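PDB 4ZRX: F5/8 type C domain protein from Bacteroides ovatus, which is a putative alpha-L-fucosidase that probably hydrolyses fucosides and carries a C-terminal F5/8 type C domain of the kind that often binds carbohydrate. Local coordinates for residues S290-W295 and G303-L308. Sequence-based numbering, arbitrary orientation.
Sequences SIRPGW and GKVKSL
Lys306 grips the 290-295 turn at two points. Its backbone N gives a nearly straight hydrogen bond to Ile291 O (2.8 Å), and its side chain reaches back to donate from NZ to Ser290 O, also at 2.8 Å, with NZ tilted 32° out of the carbonyl plane. The chain runs extended past Ile291 O and on to Ser290 O and bends only at its last torsion (chi4 61°), which turns NZ in toward the turn, where Arg292 O lies 3.3 Å away. A methionine here would probably leave Ser290 O without this donor and the charge near Arg292 O missing. Within the turn, Ser290 OG accepts from Arg292 N, an ST turn, and donates to Gly294 O (2.7 Å). Ile291 O also receives a CA-H...O contact from Val305 CA. Val305 splits its methyls: anti to the backbone N (chi1 171°), CG1 meets Ile291 CG1 at 3.9 Å, whereas CG2 lies obliquely against the Arg292 guanidinium, whose NH2 forms salt bridges with Asp341 and Asp302. Farther out, the Pro293 ring and the Lys304 side chain cross at about a right angle, with CB of the lysine against CD and CG of the proline, and Pro293 CD sits 3.5 Å from Lys304 O. Helix 339-356 packs on Ile291 and Val305. The contact closes a loop of the alpha-L-fucosidase TIM-barrel-type domain, joining the end of strand 279-290 to the start of helix 308-316, which Ser307 N-caps.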
# COMPACT_ATOMS: atom_id res chain seq x y z
N SER A 290 1.67 -3.26 -4.12
CA SER A 290 1.14 -4.36 -4.92
C SER A 290 0.26 -5.33 -4.15
O SER A 290 0.41 -5.51 -2.96
CB SER A 290 2.33 -5.10 -5.57
OG SER A 290 1.90 -6.14 -6.44
N ILE A 291 -0.70 -5.89 -4.83
CA ILE A 291 -1.52 -7.00 -4.29
C ILE A 291 -0.74 -8.27 -4.02
O ILE A 291 -1.23 -9.16 -3.27
CB ILE A 291 -2.78 -7.25 -5.14
CG1 ILE A 291 -3.90 -7.79 -4.25
CG2 ILE A 291 -2.45 -8.15 -6.34
CD1 ILE A 291 -5.25 -8.01 -5.02
N ARG A 292 0.43 -8.36 -4.64
CA ARG A 292 1.34 -9.50 -4.50
C ARG A 292 2.66 -9.01 -3.96
O ARG A 292 2.88 -7.81 -3.87
CB ARG A 292 1.57 -10.15 -5.88
CG ARG A 292 0.37 -10.94 -6.40
CD ARG A 292 0.19 -10.90 -7.91
NE ARG A 292 -0.79 -11.91 -8.29
CZ ARG A 292 -0.50 -13.19 -8.56
NH1 ARG A 292 0.74 -13.65 -8.65
NH2 ARG A 292 -1.50 -13.99 -8.84
N PRO A 293 3.60 -9.91 -3.65
CA PRO A 293 4.90 -9.41 -3.16
C PRO A 293 5.66 -8.58 -4.22
O PRO A 293 6.22 -7.54 -3.89
CB PRO A 293 5.66 -10.68 -2.82
CG PRO A 293 4.60 -11.61 -2.41
CD PRO A 293 3.45 -11.35 -3.36
N GLY A 294 5.64 -9.04 -5.47
CA GLY A 294 6.26 -8.34 -6.57
C GLY A 294 5.23 -7.46 -7.33
O GLY A 294 4.03 -7.59 -7.12
N TRP A 295 5.73 -6.54 -8.14
CA TRP A 295 4.92 -5.73 -9.01
C TRP A 295 4.47 -6.45 -10.24
O TRP A 295 3.35 -6.24 -10.72
CB TRP A 295 5.67 -4.43 -9.38
CG TRP A 295 6.01 -3.56 -8.20
CD1 TRP A 295 7.23 -3.45 -7.58
CD2 TRP A 295 5.13 -2.67 -7.55
NE1 TRP A 295 7.14 -2.55 -6.54
CE2 TRP A 295 5.85 -2.06 -6.50
CE3 TRP A 295 3.82 -2.30 -7.76
CZ2 TRP A 295 5.27 -1.07 -5.67
CZ3 TRP A 295 3.24 -1.39 -6.92
CH2 TRP A 295 3.97 -0.75 -5.90
N GLY A 303 -0.25 -17.95 -4.62
CA GLY A 303 -0.68 -18.24 -3.25
C GLY A 303 -0.26 -17.18 -2.25
O GLY A 303 -0.39 -17.36 -1.06
N LYS A 304 0.23 -16.02 -2.73
CA LYS A 304 0.73 -14.98 -1.87
C LYS A 304 0.05 -13.64 -2.14
O LYS A 304 0.58 -12.58 -1.81
CB LYS A 304 2.23 -14.83 -2.04
CG LYS A 304 2.95 -16.13 -1.71
CD LYS A 304 4.42 -15.98 -1.88
CE LYS A 304 5.08 -17.36 -1.60
NZ LYS A 304 6.40 -17.04 -1.03
N VAL A 305 -1.14 -13.70 -2.73
CA VAL A 305 -1.96 -12.50 -2.86
C VAL A 305 -2.28 -12.05 -1.43
O VAL A 305 -2.64 -12.84 -0.54
CB VAL A 305 -3.21 -12.81 -3.66
CG1 VAL A 305 -4.18 -11.67 -3.63
CG2 VAL A 305 -2.89 -13.22 -5.07
N LYS A 306 -2.18 -10.76 -1.19
CA LYS A 306 -2.35 -10.22 0.16
C LYS A 306 -3.73 -10.52 0.69
O LYS A 306 -4.75 -10.55 -0.07
CB LYS A 306 -2.08 -8.71 0.14
CG LYS A 306 -0.62 -8.35 0.05
CD LYS A 306 -0.50 -6.85 0.01
CE LYS A 306 0.91 -6.37 0.13
NZ LYS A 306 1.78 -6.84 -0.95
N SER A 307 -3.81 -10.77 2.00
CA SER A 307 -5.07 -11.16 2.62
C SER A 307 -6.06 -10.04 2.64
O SER A 307 -5.68 -8.86 2.53
CB SER A 307 -4.85 -11.56 4.08
OG SER A 307 -4.47 -10.48 4.89
N LEU A 308 -7.33 -10.39 2.81
CA LEU A 308 -8.35 -9.34 2.95
C LEU A 308 -8.07 -8.40 4.09
O LEU A 308 -8.23 -7.17 3.94
CB LEU A 308 -9.74 -9.93 3.10
CG LEU A 308 -10.90 -8.97 3.28
CD1 LEU A 308 -10.99 -8.00 2.12
CD2 LEU A 308 -12.18 -9.76 3.43